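Local structure of D-3-phosphoglycerate dehydrogenase-related protein (Vibrio cholerae, 4S1V) at residues C[204-209]-C[232-237]; C[260-265]-C[281-286]. The protein probably catalyses the NAD-dependent interconversion of a D-2-hydroxy acid and its 2-oxo acid. All coordinates share one frame; numbering follows the deposited sequence.

Contact 1 of 2, residues C[204-209]-C[232-237]; sequences DVLSLH and SLFVNT
Phe234 meets Leu206 and Leu208 because its CG is trans to the backbone N (chi1 179°), while the CG of Leu208 swings the other way, trans to the carbonyl carbon (chi1 -57°), which tilts its isobutyl group towards the Phe234 ring. Leu208 CD1 thereby reaches Phe234 CZ at 3.7 Å and also rests against the amide of Asn236, which is held by Ser238 N at OD1 and Arg239 O at ND2; Leu206 CD2 touches the same ring at CE1, 3.9 Å away. Val205, Ser207, Leu233 and Val235 occupy the other face, where Val205 CG1 lies 4.1 Å from both Leu233 CD2 and Val235 CG2 and Ile114 of helix 104-119 packs on Val235. Of four backbone bonds, the shortest is Val235 N to Leu206 O at 2.7 Å. At the C-terminal end of the pair one water bridges the chains: it accepts from Thr237 N at 2.8 Å, donates to Leu208 O at 2.6 Å and bonds Ser207 OG. His209 NE2 adds a weak bond to that hydroxyl, and the water lies above one face of the imidazole, toward its rim. In this Rossmann-type sheet most side chains on the two faces are hydrocarbon, whereas at the C-terminal ends, where such folds usually bind nucleotide, water and polar groups fasten the chains.

Contact 2 of 2, residues C[260-265]-C[281-286]; sequences AAVDVY and PNVLCA
Strands 260-262 and 283-285 run parallel, 14° apart in direction, joined by four backbone hydrogen bonds from Ala260 N to Asn282 O at one end to Ala286 N to Val262 O at the other. They form one margin of the parallel Rossmann-type sheet, 283-285 being its outermost strand within the chain. On one face Ala260 CB lies 3.9 Å from Val283 CG2, and Val262 CG2, set between its own backbone N and carbonyl carbon, touches Val283 CG1 and, at 4.2 Å, Cys285 SG; helix 247-254 covers this face through Met252 and Leu248. Behind it, Ala261 CB meets Leu284 CB at 4.1 Å, and Leu284 packs on helix 104-119 as well as on Ile125 of the second subunit, so the margin is also part of a subunit interface. Beyond the strands, Asp263 OD1 approaches Ala286 CB at 3.5 Å, its carboxylate held by the backbone N atoms of Leu289 and Gly290. Tyr265 then folds back, presenting its ring edge to Ala286 O, which lies in the ring plane. Its OH donates to Ala286 O at 2.6 Å, but arrives 53° above the carbonyl plane, while Cys285 CB sits 3.2 Å from the same OH.

Read from the N terminus, contact 1 comes first: the chain leaves 204-209, passes through helix 222-226 and returns in 232-237, closing a beta-alpha-beta crossover. Helix 247-254 then leads to 260-265, and a connection without helix or strand brings 281-286 alongside, closing contact 2. The two loops follow in series, neither nested nor crossed. Their centres are about 10 Å apart, and strands 233-236 and 259-262 are neighbours, probably joined by Phe234 O with Ala261 N (2.8 Å) and Asn236 N with Ala261 O (3.0 Å). The example illustrates how local closures add up to a continuous sheet: contact 1 joins its middle, contact 2 its margin, and helix 104-119 packs against both.

Contact 1 of 2, residues C[204-209]-C[232-237]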
loop_
_atom_site.group_PDB
_atom_site.type_symbol
_atom_site.label_atom_id
_atom_site.label_comp_id
_atom_site.label_asym_id
_atom_site.label_seq_id
_atom_site.Cartn_x
_atom_site.Cartn_y
_atom_site.Cartn_z
ATOM N N ASP C 204 22.845 -17.332 3.465
ATOM C CA ASP C 204 21.790 -16.571 2.792
ATOM C C ASP C 204 20.534 -16.530 3.651
ATOM O O ASP C 204 19.887 -15.492 3.783
ATOM C CB ASP C 204 21.470 -17.181 1.427
ATOM C CG ASP C 204 22.619 -17.053 0.456
ATOM O OD1 ASP C 204 23.031 -15.912 0.195
ATOM O OD2 ASP C 204 23.110 -18.089 -0.047
ATOM N N VAL C 205 20.193 -17.684 4.217
ATOM C CA VAL C 205 19.118 -17.804 5.185
ATOM C C VAL C 205 19.768 -18.335 6.457
ATOM O O VAL C 205 20.429 -19.378 6.435
ATOM C CB VAL C 205 18.013 -18.762 4.692
ATOM C CG1 VAL C 205 16.943 -18.953 5.766
ATOM C CG2 VAL C 205 17.392 -18.237 3.400
ATOM N N LEU C 206 19.600 -17.604 7.551
ATOM C CA LEU C 206 20.226 -17.963 8.814
ATOM C C LEU C 206 19.164 -18.188 9.892
ATOM O O LEU C 206 18.405 -17.269 10.223
ATOM C CB LEU C 206 21.197 -16.858 9.232
ATOM C CG LEU C 206 22.210 -17.117 10.345
ATOM C CD1 LEU C 206 23.384 -16.152 10.190
ATOM C CD2 LEU C 206 21.582 -16.956 11.718
ATOM N N SER C 207 19.126 -19.405 10.440
ATOM C CA SER C 207 18.101 -19.786 11.413
ATOM C C SER C 207 18.697 -20.204 12.757
ATOM O O SER C 207 19.623 -21.022 12.807
ATOM C CB SER C 207 17.224 -20.903 10.850
ATOM O OG SER C 207 16.001 -20.994 11.557
ATOM N N LEU C 208 18.161 -19.642 13.842
ATOM C CA LEU C 208 18.617 -19.965 15.192
ATOM C C LEU C 208 17.821 -21.104 15.807
ATOM O O LEU C 208 16.579 -21.055 15.850
ATOM C CB LEU C 208 18.513 -18.741 16.109
ATOM C CG LEU C 208 19.246 -17.451 15.715
ATOM C CD1 LEU C 208 19.075 -16.402 16.806
ATOM C CD2 LEU C 208 20.727 -17.704 15.455
ATOM N N HIS C 209 18.537 -22.123 16.295
ATOM C CA HIS C 209 17.911 -23.211 17.045
ATOM C C HIS C 209 18.703 -23.523 18.281
ATOM O O HIS C 209 19.403 -24.529 18.351
ATOM C CB HIS C 209 17.679 -24.423 16.150
ATOM C CG HIS C 209 16.873 -24.095 14.919
ATOM N ND1 HIS C 209 15.528 -24.057 14.925
ATOM C CD2 HIS C 209 17.270 -23.703 13.642
ATOM C CE1 HIS C 209 15.084 -23.686 13.709
ATOM N NE2 HIS C 209 16.154 -23.470 12.926
ATOM N N SER C 232 20.059 -10.978 2.793
ATOM C CA SER C 232 19.919 -12.192 3.602
ATOM C C SER C 232 18.575 -12.246 4.337
ATOM O O SER C 232 17.870 -11.233 4.462
ATOM C CB SER C 232 21.076 -12.319 4.596
ATOM O OG SER C 232 21.115 -11.220 5.491
ATOM N N LEU C 233 18.224 -13.437 4.803
ATOM C CA LEU C 233 17.042 -13.617 5.645
ATOM C C LEU C 233 17.405 -14.205 7.008
ATOM O O LEU C 233 17.920 -15.318 7.096
ATOM C CB LEU C 233 15.987 -14.485 4.945
ATOM C CG LEU C 233 14.845 -15.011 5.838
ATOM C CD1 LEU C 233 13.902 -13.896 6.293
ATOM C CD2 LEU C 233 14.085 -16.111 5.114
ATOM N N PHE C 234 17.120 -13.446 8.062
ATOM C CA PHE C 234 17.411 -13.881 9.419
ATOM C C PHE C 234 16.164 -14.465 10.067
ATOM O O PHE C 234 15.100 -13.857 10.044
ATOM C CB PHE C 234 17.941 -12.712 10.243
ATOM C CG PHE C 234 18.242 -13.061 11.664
ATOM C CD1 PHE C 234 19.455 -13.635 12.006
ATOM C CD2 PHE C 234 17.309 -12.806 12.668
ATOM C CE1 PHE C 234 19.746 -13.951 13.324
ATOM C CE2 PHE C 234 17.587 -13.130 13.988
ATOM C CZ PHE C 234 18.814 -13.697 14.318
ATOM N N VAL C 235 16.305 -15.645 10.653
ATOM C CA VAL C 235 15.150 -16.354 11.202
ATOM C C VAL C 235 15.364 -16.688 12.674
ATOM O O VAL C 235 16.364 -17.313 13.040
ATOM C CB VAL C 235 14.847 -17.649 10.418
ATOM C CG1 VAL C 235 13.518 -18.245 10.864
ATOM C CG2 VAL C 235 14.811 -17.383 8.916
ATOM N N ASN C 236 14.422 -16.277 13.517
ATOM C CA ASN C 236 14.461 -16.671 14.920
ATOM C C ASN C 236 13.147 -17.292 15.381
ATOM O O ASN C 236 12.164 -16.575 15.606
ATOM C CB ASN C 236 14.836 -15.479 15.802
ATOM C CG ASN C 236 15.283 -15.883 17.202
ATOM O OD1 ASN C 236 15.322 -17.070 17.562
ATOM N ND2 ASN C 236 15.635 -14.884 18.007
ATOM N N THR C 237 13.136 -18.624 15.506
ATOM C CA THR C 237 12.007 -19.358 16.111
ATOM C C THR C 237 12.425 -19.964 17.450
ATOM O O THR C 237 11.825 -20.930 17.941
ATOM C CB THR C 237 11.484 -20.488 15.197
ATOM O OG1 THR C 237 12.561 -21.370 14.864
ATOM C CG2 THR C 237 10.882 -19.918 13.911
HETATM O O HOH W 1 14.892 -20.221 14.013
#

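Contact 2 of 2, residues C[260-265]-C[281-286]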
loop_
_atom_site.group_PDB
_atom_site.type_symbol
_atom_site.label_atom_id
_atom_site.label_comp_id
_atom_site.label_asym_id
_atom_site.label_seq_id
_atom_site.Cartn_x
_atom_site.Cartn_y
_atom_site.Cartn_z
ATOM N N ALA C 260 13.751 -10.486 7.671
ATOM C CA ALA C 260 13.764 -11.277 8.887
ATOM C C ALA C 260 12.421 -11.972 9.046
ATOM O O ALA C 260 11.422 -11.543 8.473
ATOM C CB ALA C 260 14.091 -10.418 10.101
ATOM N N ALA C 261 12.418 -13.075 9.788
ATOM C CA ALA C 261 11.195 -13.754 10.161
ATOM C C ALA C 261 11.358 -14.193 11.615
ATOM O O ALA C 261 12.356 -14.827 11.961
ATOM C CB ALA C 261 10.959 -14.952 9.254
ATOM N N VAL C 262 10.404 -13.819 12.466
ATOM C CA VAL C 262 10.462 -14.162 13.890
ATOM C C VAL C 262 9.151 -14.762 14.406
ATOM O O VAL C 262 8.062 -14.385 13.962
ATOM C CB VAL C 262 10.902 -12.969 14.777
ATOM C CG1 VAL C 262 12.359 -12.621 14.518
ATOM C CG2 VAL C 262 10.011 -11.749 14.564
ATOM N N ASP C 263 9.272 -15.699 15.340
ATOM C CA ASP C 263 8.130 -16.347 15.981
ATOM C C ASP C 263 8.059 -15.910 17.437
ATOM O O ASP C 263 7.077 -16.164 18.136
ATOM C CB ASP C 263 8.303 -17.875 15.904
ATOM C CG ASP C 263 6.999 -18.637 16.129
ATOM O OD1 ASP C 263 5.949 -18.186 15.629
ATOM O OD2 ASP C 263 7.017 -19.697 16.801
ATOM N N VAL C 264 9.119 -15.245 17.878
ATOM C CA VAL C 264 9.399 -15.039 19.291
ATOM C C VAL C 264 9.872 -13.607 19.560
ATOM O O VAL C 264 10.437 -12.956 18.677
ATOM C CB VAL C 264 10.443 -16.061 19.803
ATOM C CG1 VAL C 264 9.845 -17.460 19.829
ATOM C CG2 VAL C 264 11.696 -16.038 18.937
ATOM N N TYR C 265 9.618 -13.123 20.778
ATOM C CA TYR C 265 9.799 -11.710 21.135
ATOM C C TYR C 265 10.223 -11.574 22.595
ATOM O O TYR C 265 10.004 -12.484 23.403
ATOM C CB TYR C 265 8.503 -10.914 20.888
ATOM C CG TYR C 265 7.861 -11.221 19.543
ATOM C CD1 TYR C 265 6.982 -12.291 19.405
ATOM C CD2 TYR C 265 8.168 -10.464 18.404
ATOM C CE1 TYR C 265 6.410 -12.594 18.190
ATOM C CE2 TYR C 265 7.589 -10.759 17.180
ATOM C CZ TYR C 265 6.716 -11.827 17.088
ATOM O OH TYR C 265 6.138 -12.143 15.891
ATOM N N PRO C 281 7.828 -3.629 7.206
ATOM C CA PRO C 281 7.392 -4.506 6.117
ATOM C C PRO C 281 8.366 -5.650 5.830
ATOM O O PRO C 281 7.934 -6.702 5.350
ATOM C CB PRO C 281 7.308 -3.565 4.908
ATOM C CG PRO C 281 8.147 -2.378 5.270
ATOM C CD PRO C 281 7.979 -2.231 6.755
ATOM N N ASN C 282 9.650 -5.449 6.128
ATOM C CA ASN C 282 10.673 -6.468 5.855
ATOM C C ASN C 282 10.893 -7.512 6.963
ATOM O O ASN C 282 11.820 -8.324 6.884
ATOM C CB ASN C 282 12.006 -5.818 5.433
ATOM C CG ASN C 282 12.625 -4.955 6.524
ATOM O OD1 ASN C 282 11.936 -4.456 7.409
ATOM N ND2 ASN C 282 13.943 -4.770 6.455
ATOM N N VAL C 283 10.053 -7.489 7.996
ATOM C CA VAL C 283 10.090 -8.522 9.039
ATOM C C VAL C 283 8.751 -9.248 9.099
ATOM O O VAL C 283 7.705 -8.632 9.323
ATOM C CB VAL C 283 10.437 -7.945 10.432
ATOM C CG1 VAL C 283 10.399 -9.033 11.507
ATOM C CG2 VAL C 283 11.801 -7.273 10.413
ATOM N N LEU C 284 8.784 -10.556 8.883
ATOM C CA LEU C 284 7.609 -11.378 9.074
ATOM C C LEU C 284 7.509 -11.704 10.561
ATOM O O LEU C 284 8.455 -12.229 11.152
ATOM C CB LEU C 284 7.688 -12.647 8.207
ATOM C CG LEU C 284 6.465 -13.576 8.155
ATOM C CD1 LEU C 284 6.395 -14.326 6.838
ATOM C CD2 LEU C 284 6.429 -14.561 9.325
ATOM N N CYS C 285 6.370 -11.365 11.162
ATOM C CA CYS C 285 6.143 -11.574 12.597
ATOM C C CYS C 285 4.976 -12.539 12.825
ATOM O O CYS C 285 3.838 -12.255 12.431
ATOM C CB CYS C 285 5.833 -10.244 13.300
ATOM S SG CYS C 285 7.154 -9.009 13.278
ATOM N N ALA C 286 5.265 -13.679 13.450
ATOM C CA ALA C 286 4.234 -14.657 13.799
ATOM C C ALA C 286 4.098 -14.740 15.319
ATOM O O ALA C 286 5.089 -14.541 16.028
ATOM C CB ALA C 286 4.572 -16.020 13.209
#